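Local structure of CRISPR system Cmr subunit Cmr1-1 (Pyrococcus furiosus, 4W8Z) at residues 43-48 and 150-155; 183-186 and 190-193; 257-262 and 308-313. The protein caps the crRNA-containing type III-B Cmr ribonucleoprotein complex together with Cmr6, binding RNA in CRISPR defence against mobile genetic elements. One frame throughout, in Å; residues are numbered along the deposited sequence.

Interaction 1 (43-48 and 150-155)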
loop_
_atom_site.group_PDB
_atom_site.type_symbol
_atom_site.label_atom_id
_atom_site.label_comp_id
_atom_site.label_asym_id
_atom_site.label_seq_id
_atom_site.Cartn_x
_atom_site.Cartn_y
_atom_site.Cartn_z
ATOM N N ARG A 43 -4.357 -9.007 6.207
ATOM C CA ARG A 43 -5.520 -8.735 7.034
ATOM C C ARG A 43 -6.097 -7.372 6.683
ATOM O O ARG A 43 -7.314 -7.210 6.579
ATOM C CB ARG A 43 -5.154 -8.792 8.516
ATOM C CG ARG A 43 -6.343 -8.971 9.436
ATOM C CD ARG A 43 -5.990 -8.637 10.869
ATOM N NE ARG A 43 -6.985 -9.169 11.793
ATOM C CZ ARG A 43 -6.864 -10.334 12.416
ATOM N NH1 ARG A 43 -5.784 -11.078 12.214
ATOM N NH2 ARG A 43 -7.817 -10.754 13.242
ATOM N N TRP A 44 -5.215 -6.395 6.486
ATOM C CA TRP A 44 -5.643 -5.052 6.115
ATOM C C TRP A 44 -6.400 -5.084 4.798
ATOM O O TRP A 44 -7.462 -4.477 4.666
ATOM C CB TRP A 44 -4.453 -4.101 6.002
ATOM C CG TRP A 44 -4.864 -2.657 5.926
ATOM C CD1 TRP A 44 -4.923 -1.773 6.960
ATOM C CD2 TRP A 44 -5.284 -1.933 4.757
ATOM N NE1 TRP A 44 -5.348 -0.543 6.513
ATOM C CE2 TRP A 44 -5.578 -0.615 5.165
ATOM C CE3 TRP A 44 -5.433 -2.271 3.407
ATOM C CZ2 TRP A 44 -6.016 0.364 4.275
ATOM C CZ3 TRP A 44 -5.873 -1.301 2.525
ATOM C CH2 TRP A 44 -6.160 0.002 2.963
ATOM N N TRP A 45 -5.850 -5.806 3.828
ATOM C CA TRP A 45 -6.410 -5.816 2.486
ATOM C C TRP A 45 -7.683 -6.633 2.392
ATOM O O TRP A 45 -8.504 -6.400 1.507
ATOM C CB TRP A 45 -5.372 -6.319 1.481
ATOM C CG TRP A 45 -4.584 -5.187 0.930
ATOM C CD1 TRP A 45 -3.282 -4.882 1.198
ATOM C CD2 TRP A 45 -5.067 -4.162 0.057
ATOM N NE1 TRP A 45 -2.917 -3.742 0.528
ATOM C CE2 TRP A 45 -3.995 -3.278 -0.180
ATOM C CE3 TRP A 45 -6.301 -3.909 -0.554
ATOM C CZ2 TRP A 45 -4.116 -2.159 -1.005
ATOM C CZ3 TRP A 45 -6.420 -2.799 -1.373
ATOM C CH2 TRP A 45 -5.332 -1.938 -1.592
ATOM N N PHE A 46 -7.863 -7.579 3.305
ATOM C CA PHE A 46 -9.117 -8.313 3.350
ATOM C C PHE A 46 -10.255 -7.363 3.693
ATOM O O PHE A 46 -11.347 -7.459 3.139
ATOM C CB PHE A 46 -9.063 -9.452 4.367
ATOM C CG PHE A 46 -10.396 -10.081 4.627
ATOM C CD1 PHE A 46 -10.926 -10.998 3.738
ATOM C CD2 PHE A 46 -11.129 -9.740 5.751
ATOM C CE1 PHE A 46 -12.159 -11.570 3.970
ATOM C CE2 PHE A 46 -12.361 -10.308 5.988
ATOM C CZ PHE A 46 -12.878 -11.226 5.096
ATOM N N ARG A 47 -9.989 -6.445 4.614
ATOM C CA ARG A 47 -11.000 -5.499 5.064
ATOM C C ARG A 47 -11.375 -4.535 3.948
ATOM O O ARG A 47 -12.524 -4.117 3.837
ATOM C CB ARG A 47 -10.508 -4.719 6.281
ATOM C CG ARG A 47 -10.127 -5.578 7.468
ATOM C CD ARG A 47 -10.082 -4.732 8.725
ATOM N NE ARG A 47 -11.284 -3.906 8.819
ATOM C CZ ARG A 47 -11.673 -3.260 9.913
ATOM N NH1 ARG A 47 -10.960 -3.341 11.029
ATOM N NH2 ARG A 47 -12.783 -2.536 9.890
ATOM N N ALA A 48 -10.393 -4.186 3.125
ATOM C CA ALA A 48 -10.618 -3.269 2.016
ATOM C C ALA A 48 -11.441 -3.935 0.919
ATOM O O ALA A 48 -12.258 -3.286 0.263
ATOM C CB ALA A 48 -9.294 -2.771 1.460
ATOM N N VAL A 150 0.003 -7.627 -3.046
ATOM C CA VAL A 150 1.067 -7.531 -4.036
ATOM C C VAL A 150 0.713 -6.541 -5.145
ATOM O O VAL A 150 1.568 -5.799 -5.625
ATOM C CB VAL A 150 1.381 -8.914 -4.649
ATOM C CG1 VAL A 150 2.459 -8.801 -5.720
ATOM C CG2 VAL A 150 1.817 -9.886 -3.562
ATOM N N SER A 151 -0.558 -6.519 -5.532
ATOM C CA SER A 151 -1.008 -5.687 -6.649
ATOM C C SER A 151 -1.150 -4.197 -6.314
ATOM O O SER A 151 -0.861 -3.341 -7.156
ATOM C CB SER A 151 -2.340 -6.211 -7.178
ATOM O OG SER A 151 -2.184 -7.514 -7.711
ATOM N N LEU A 152 -1.592 -3.885 -5.097
ATOM C CA LEU A 152 -1.861 -2.493 -4.729
ATOM C C LEU A 152 -1.156 -2.047 -3.447
ATOM O O LEU A 152 -1.074 -0.851 -3.157
ATOM C CB LEU A 152 -3.367 -2.277 -4.574
ATOM C CG LEU A 152 -4.259 -2.677 -5.749
ATOM C CD1 LEU A 152 -5.681 -2.851 -5.267
ATOM C CD2 LEU A 152 -4.192 -1.648 -6.863
ATOM N N GLY A 153 -0.657 -3.002 -2.674
ATOM C CA GLY A 153 -0.069 -2.680 -1.391
ATOM C C GLY A 153 1.440 -2.797 -1.358
ATOM O O GLY A 153 2.112 -2.641 -2.377
ATOM N N SER A 154 1.955 -3.085 -0.167
ATOM C CA SER A 154 3.381 -3.156 0.115
ATOM C C SER A 154 3.544 -3.431 1.603
ATOM O O SER A 154 2.564 -3.396 2.347
ATOM C CB SER A 154 4.093 -1.862 -0.274
ATOM O OG SER A 154 3.408 -0.744 0.259
ATOM N N VAL A 155 4.769 -3.706 2.045
ATOM C CA VAL A 155 5.003 -4.025 3.456
ATOM C C VAL A 155 6.220 -3.307 4.045
ATOM O O VAL A 155 7.161 -2.961 3.330
ATOM C CB VAL A 155 5.187 -5.544 3.659
ATOM C CG1 VAL A 155 3.929 -6.299 3.257
ATOM C CG2 VAL A 155 6.382 -6.041 2.869
#
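Trp45, near the middle of helix 38-54, meets Leu152 and Gly153 where helix 136-152 runs into the following loop. The contact is small, wholly buried and made by packing; no hydrogen bond crosses it. The apolar part falls to the six-membered ring of the indole. Leu152 CB lies 3.6 Å from both Trp45 CH2 and Trp45 CZ2, and Leu152 CD1 follows on at 3.8 Å from Trp45 CH2, near CZ3. The two side chains cross at about a right angle. Leu152 CG stands opposite its carbonyl carbon and beside the backbone N (chi1 -54°), which carries CD1 along the ring. The second part is side chain against backbone. Trp45 NE1 comes to 3.6 Å from Gly153 CA, and because glycine carries no side chain the pyrrole end of the indole can settle directly against the main chain. The indole also meets its chain neighbour: Trp44 CZ3 stands 3.7 Å above the plane of the Trp45 ring, over its centre, while Leu152 and Gly153 come in obliquely from the opposite side of that plane. Beyond the two segments, Trp45 also touches Ala148 and Leu149, and Leu152 reaches Leu223. On helix 38-54, Arg43 NE forms a salt bridge with Glu65 of helix 58-69, and Phe46 packs on Ile64 of the same helix. Helix 38-54 follows strand 8-16, and helix 136-152 links strand 126-133 to strand 166-172; with the strands ordered 79-84, 126-133, 8-16, 166-172, this is the ferredoxin-like fold of RAMP proteins, and the contact joins its two characteristic helices.

Interaction 2 (183-186 and 190-193)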
loop_
_atom_site.group_PDB
_atom_site.type_symbol
_atom_site.label_atom_id
_atom_site.label_comp_id
_atom_site.label_asym_id
_atom_site.label_seq_id
_atom_site.Cartn_x
_atom_site.Cartn_y
_atom_site.Cartn_z
ATOM N N THR A 183 -0.502 -13.962 -12.028
ATOM C CA THR A 183 0.476 -13.686 -10.978
ATOM C C THR A 183 1.414 -12.570 -11.420
ATOM O O THR A 183 2.367 -12.223 -10.720
ATOM C CB THR A 183 1.294 -14.937 -10.615
ATOM O OG1 THR A 183 1.835 -15.517 -11.806
ATOM C CG2 THR A 183 0.417 -15.957 -9.921
ATOM N N GLU A 184 1.121 -12.007 -12.586
ATOM C CA GLU A 184 1.888 -10.899 -13.128
ATOM C C GLU A 184 1.046 -10.150 -14.159
ATOM O O GLU A 184 0.126 -10.718 -14.751
ATOM C CB GLU A 184 3.194 -11.393 -13.756
ATOM C CG GLU A 184 3.010 -12.352 -14.923
ATOM C CD GLU A 184 2.617 -13.752 -14.480
ATOM O OE1 GLU A 184 3.378 -14.364 -13.697
ATOM O OE2 GLU A 184 1.541 -14.233 -14.904
ATOM N N PHE A 185 1.360 -8.876 -14.368
ATOM C CA PHE A 185 0.634 -8.053 -15.326
ATOM C C PHE A 185 1.440 -7.882 -16.613
ATOM O O PHE A 185 2.536 -7.317 -16.602
ATOM C CB PHE A 185 0.304 -6.681 -14.722
ATOM C CG PHE A 185 -0.570 -6.743 -13.502
ATOM C CD1 PHE A 185 -1.689 -7.557 -13.469
ATOM C CD2 PHE A 185 -0.270 -5.978 -12.384
ATOM C CE1 PHE A 185 -2.499 -7.611 -12.338
ATOM C CE2 PHE A 185 -1.072 -6.026 -11.250
ATOM C CZ PHE A 185 -2.185 -6.846 -11.225
ATOM N N ASN A 186 0.894 -8.373 -17.723
ATOM C CA ASN A 186 1.537 -8.225 -19.023
ATOM C C ASN A 186 1.155 -6.917 -19.703
ATOM O O ASN A 186 1.872 -6.423 -20.570
ATOM C CB ASN A 186 1.185 -9.405 -19.926
ATOM C CG ASN A 186 1.998 -10.640 -19.607
ATOM O OD1 ASN A 186 2.793 -10.646 -18.671
ATOM N ND2 ASN A 186 1.804 -11.695 -20.385
ATOM N N GLU A 190 -4.683 -5.882 -18.424
ATOM C CA GLU A 190 -4.768 -7.038 -17.536
ATOM C C GLU A 190 -4.962 -6.580 -16.094
ATOM O O GLU A 190 -5.696 -7.205 -15.325
ATOM C CB GLU A 190 -3.519 -7.914 -17.644
ATOM C CG GLU A 190 -3.576 -8.941 -18.763
ATOM C CD GLU A 190 -2.355 -9.844 -18.794
ATOM O OE1 GLU A 190 -1.459 -9.668 -17.941
ATOM O OE2 GLU A 190 -2.294 -10.728 -19.672
ATOM N N PHE A 191 -4.294 -5.486 -15.742
ATOM C CA PHE A 191 -4.423 -4.873 -14.427
ATOM C C PHE A 191 -5.863 -4.390 -14.223
ATOM O O PHE A 191 -6.495 -4.711 -13.214
ATOM C CB PHE A 191 -3.423 -3.715 -14.290
ATOM C CG PHE A 191 -3.150 -3.286 -12.871
ATOM C CD1 PHE A 191 -3.884 -3.795 -11.811
ATOM C CD2 PHE A 191 -2.153 -2.361 -12.602
ATOM C CE1 PHE A 191 -3.629 -3.390 -10.512
ATOM C CE2 PHE A 191 -1.890 -1.955 -11.308
ATOM C CZ PHE A 191 -2.628 -2.469 -10.261
ATOM N N LYS A 192 -6.377 -3.623 -15.183
ATOM C CA LYS A 192 -7.749 -3.122 -15.123
ATOM C C LYS A 192 -8.756 -4.254 -14.939
ATOM O O LYS A 192 -9.631 -4.186 -14.079
ATOM C CB LYS A 192 -8.102 -2.345 -16.391
ATOM C CG LYS A 192 -7.426 -0.996 -16.555
ATOM C CD LYS A 192 -8.303 -0.095 -17.418
ATOM C CE LYS A 192 -7.494 0.768 -18.375
ATOM N NZ LYS A 192 -8.394 1.510 -19.313
ATOM N N ASP A 193 -8.620 -5.295 -15.753
ATOM C CA ASP A 193 -9.573 -6.396 -15.755
ATOM C C ASP A 193 -9.508 -7.234 -14.481
ATOM O O ASP A 193 -10.528 -7.738 -14.010
ATOM C CB ASP A 193 -9.344 -7.287 -16.974
ATOM C CG ASP A 193 -9.749 -6.615 -18.275
ATOM O OD1 ASP A 193 -10.359 -5.524 -18.230
ATOM O OD2 ASP A 193 -9.466 -7.193 -19.346
#
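Phe185 and Phe191 swing their rings together from different first torsions: CG of Phe185 lies opposite its own carbonyl carbon (chi1 -61°), whereas CG of Phe191 is turned opposite its backbone N (chi1 -162°). The rings end up as an offset stack, with centroids of Phe185 and Phe191 4.3 Å apart and planes 16° from parallel. Phe185 CE2 sits over the centre of one Phe191 face, 3.6 Å above its plane, while Phe191 covers the Phe185 ring toward the rim; the closest pair is Phe185 CZ to Phe191 CD1 at 3.5 Å. The same face of Phe185 also receives the helix backbone, for Phe191 CA lies 4.2 Å from the Phe185 centroid in a CH-pi contact. Glu190 makes the polar half of the contact. Its chain is extended beyond CG and lies alongside Asn186, so that Asn186 N donates to Glu190 OE1 at 2.7 Å. The bond is close to straight, though the N-H approaches from well above the carboxylate plane. Asn186 CB lies against the same carboxylate. Ser187 OG is hydrogen-bonded to Glu190 N, so side chain and backbone of Glu190 both tie the beginning of helix 188-206 to the residues leading into it. Deeper in, Phe185 packs on Trp147 and Ser151 and Phe191 on Leu152, all of helix 136-152, and a backbone hydrogen bond joins Phe185 to Gly292. The contact thus has two chemical layers: the buried rings stack on each other and rest their outer ends on helix 136-152, while nearer the surface a carboxylate in the first turn takes up a backbone N-H. Placed by the amino end of a helix, that carboxylate probably gains some stabilisation of its charged form.

Interaction 3 (257-262 and 308-313)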
loop_
_atom_site.group_PDB
_atom_site.type_symbol
_atom_site.label_atom_id
_atom_site.label_comp_id
_atom_site.label_asym_id
_atom_site.label_seq_id
_atom_site.Cartn_x
_atom_site.Cartn_y
_atom_site.Cartn_z
ATOM N N LYS A 257 5.378 26.118 3.453
ATOM C CA LYS A 257 4.993 27.515 3.321
ATOM C C LYS A 257 3.511 27.712 3.632
ATOM O O LYS A 257 3.127 28.682 4.286
ATOM C CB LYS A 257 5.309 28.031 1.913
ATOM C CG LYS A 257 6.782 28.308 1.655
ATOM C CD LYS A 257 6.963 29.685 1.039
ATOM C CE LYS A 257 6.594 29.702 -0.436
ATOM N NZ LYS A 257 7.794 29.478 -1.297
ATOM N N LYS A 258 2.689 26.775 3.172
ATOM C CA LYS A 258 1.244 26.871 3.337
ATOM C C LYS A 258 0.840 26.841 4.805
ATOM O O LYS A 258 0.014 27.638 5.251
ATOM C CB LYS A 258 0.541 25.741 2.578
ATOM C CG LYS A 258 -0.975 25.792 2.654
ATOM C CD LYS A 258 -1.620 24.915 1.597
ATOM C CE LYS A 258 -1.996 23.550 2.133
ATOM N NZ LYS A 258 -2.791 22.779 1.129
ATOM N N TYR A 259 1.432 25.927 5.562
ATOM C CA TYR A 259 1.009 25.736 6.939
ATOM C C TYR A 259 1.686 26.699 7.894
ATOM O O TYR A 259 1.212 26.895 9.013
ATOM C CB TYR A 259 1.239 24.288 7.360
ATOM C CG TYR A 259 0.079 23.427 6.945
ATOM C CD1 TYR A 259 -1.102 23.448 7.668
ATOM C CD2 TYR A 259 0.145 22.630 5.813
ATOM C CE1 TYR A 259 -2.178 22.688 7.292
ATOM C CE2 TYR A 259 -0.931 21.860 5.426
ATOM C CZ TYR A 259 -2.091 21.896 6.171
ATOM O OH TYR A 259 -3.174 21.140 5.805
ATOM N N GLN A 260 2.776 27.315 7.451
ATOM C CA GLN A 260 3.357 28.418 8.201
ATOM C C GLN A 260 2.366 29.574 8.184
ATOM O O GLN A 260 2.156 30.236 9.197
ATOM C CB GLN A 260 4.711 28.841 7.624
ATOM C CG GLN A 260 5.901 28.154 8.283
ATOM C CD GLN A 260 7.189 28.266 7.471
ATOM O OE1 GLN A 260 7.223 28.892 6.406
ATOM N NE2 GLN A 260 8.258 27.648 7.971
ATOM N N ARG A 261 1.741 29.793 7.030
ATOM C CA ARG A 261 0.710 30.819 6.899
ATOM C C ARG A 261 -0.504 30.488 7.753
ATOM O O ARG A 261 -0.864 31.241 8.653
ATOM C CB ARG A 261 0.268 30.977 5.441
ATOM C CG ARG A 261 1.194 31.804 4.570
ATOM C CD ARG A 261 0.697 31.854 3.132
ATOM N NE ARG A 261 1.780 31.588 2.188
ATOM C CZ ARG A 261 1.810 30.567 1.336
ATOM N NH1 ARG A 261 2.850 30.414 0.523
ATOM N NH2 ARG A 261 0.801 29.705 1.285
ATOM N N ILE A 262 -1.127 29.353 7.449
ATOM C CA ILE A 262 -2.376 28.943 8.081
ATOM C C ILE A 262 -2.307 28.907 9.609
ATOM O O ILE A 262 -3.158 29.484 10.286
ATOM C CB ILE A 262 -2.812 27.553 7.577
ATOM C CG1 ILE A 262 -3.115 27.599 6.077
ATOM C CG2 ILE A 262 -4.015 27.050 8.364
ATOM C CD1 ILE A 262 -3.369 26.239 5.459
ATOM N N HIS A 308 -9.650 12.552 7.851
ATOM C CA HIS A 308 -8.258 12.363 8.244
ATOM C C HIS A 308 -7.529 13.694 8.159
ATOM O O HIS A 308 -7.386 14.257 7.072
ATOM C CB HIS A 308 -7.564 11.326 7.357
ATOM C CG HIS A 308 -8.392 10.110 7.087
ATOM N ND1 HIS A 308 -8.269 8.946 7.815
ATOM C CD2 HIS A 308 -9.357 9.879 6.166
ATOM C CE1 HIS A 308 -9.123 8.050 7.355
ATOM N NE2 HIS A 308 -9.796 8.591 6.355
ATOM N N PRO A 309 -7.062 14.203 9.308
ATOM C CA PRO A 309 -6.405 15.513 9.335
ATOM C C PRO A 309 -5.136 15.549 8.486
ATOM O O PRO A 309 -4.420 14.549 8.398
ATOM C CB PRO A 309 -6.077 15.708 10.821
ATOM C CG PRO A 309 -6.009 14.323 11.378
ATOM C CD PRO A 309 -7.048 13.548 10.628
ATOM N N GLU A 310 -4.878 16.686 7.844
ATOM C CA GLU A 310 -3.602 16.893 7.177
ATOM C C GLU A 310 -2.607 17.346 8.232
ATOM O O GLU A 310 -1.405 17.358 8.005
ATOM C CB GLU A 310 -3.710 17.923 6.047
ATOM C CG GLU A 310 -2.438 18.052 5.204
ATOM C CD GLU A 310 -2.613 18.945 3.992
ATOM O OE1 GLU A 310 -1.706 18.971 3.131
ATOM O OE2 GLU A 310 -3.656 19.628 3.904
ATOM N N VAL A 311 -3.126 17.691 9.404
ATOM C CA VAL A 311 -2.314 18.227 10.484
ATOM C C VAL A 311 -2.058 17.204 11.591
ATOM O O VAL A 311 -2.993 16.624 12.151
ATOM C CB VAL A 311 -2.983 19.470 11.083
ATOM C CG1 VAL A 311 -2.625 20.699 10.271
ATOM C CG2 VAL A 311 -4.491 19.276 11.114
ATOM N N ARG A 312 -0.784 16.992 11.907
ATOM C CA ARG A 312 -0.397 16.036 12.938
ATOM C C ARG A 312 0.653 16.641 13.873
ATOM O O ARG A 312 1.434 17.500 13.462
ATOM C CB ARG A 312 0.124 14.752 12.291
ATOM C CG ARG A 312 -0.198 13.492 13.067
ATOM C CD ARG A 312 -1.643 13.483 13.527
ATOM N NE ARG A 312 -1.962 12.297 14.313
ATOM C CZ ARG A 312 -1.508 12.069 15.542
ATOM N NH1 ARG A 312 -0.701 12.942 16.133
ATOM N NH2 ARG A 312 -1.857 10.960 16.183
ATOM N N SER A 313 0.673 16.203 15.131
ATOM C CA SER A 313 1.621 16.753 16.097
ATOM C C SER A 313 2.963 16.030 16.009
ATOM O O SER A 313 3.432 15.422 16.972
ATOM C CB SER A 313 1.066 16.676 17.518
ATOM O OG SER A 313 0.952 15.333 17.938
#
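Tyr259 of helix 237-264 reaches across to Glu310 and Val311 in the loop after strand 294-302, and its hydroxyl makes the firm part of the contact. Tyr259 OH donates a hydrogen bond to Glu310 OE2 at 2.5 Å, a very short separation whose exact length is doubtful at 2.70 Å resolution. The acceptor lies at the ring edge, near its plane, and the carboxylate stands almost upright to the ring (82°). Glu310 gets there by an extended chain whose CG is opposite the backbone N (chi1 -173°). Its other oxygen, OE1, forms a salt bridge with Arg255, so the two carboxylate oxygens have different partners. Ile262 CD1 lies over one face of the Tyr259 ring, and Trp319 meets the ring edge-to-face. Both segments belong to the C-terminal RAMP-like part of Cmr1: its long helix 237-264 follows strand 226-231, and the loop follows strand 294-302, which pairs antiparallel with both 226-231 and 284-291. The outer side is looser. Val311 forms an exposed margin, its CG1 touching Tyr259 CE1 at 3.6 Å. Lys258 NZ stays 4.3 Å from Glu310 OE2, too far for a salt bridge, and offers at most a diffuse attraction.

Overall arrangement
Interactions 1 and 2 are neighbours, with centres 16 Å apart, and share the carboxyl end of helix 136-152. Ser151 OG comes within 3.6 Å of Phe185 CZ, and Leu152 CD2 within 3.8 Å of Phe191 CZ. Leu152 thus serves both contacts, its CD2 turned to Phe191 while CB and CD1 meet Trp45. Interaction 3 lies in the C-terminal Cmr1-like part of the chain, whereas interaction 1 lies in the N-terminal RAMP part: its centre is 28 Å from that of interaction 1 and 38 Å from that of interaction 2, which lies across the centre of the chain. Burial falls from interaction 1 through interaction 2 to interaction 3 at the surface. The protein is RNA-free here, and none of the three holds a ligand.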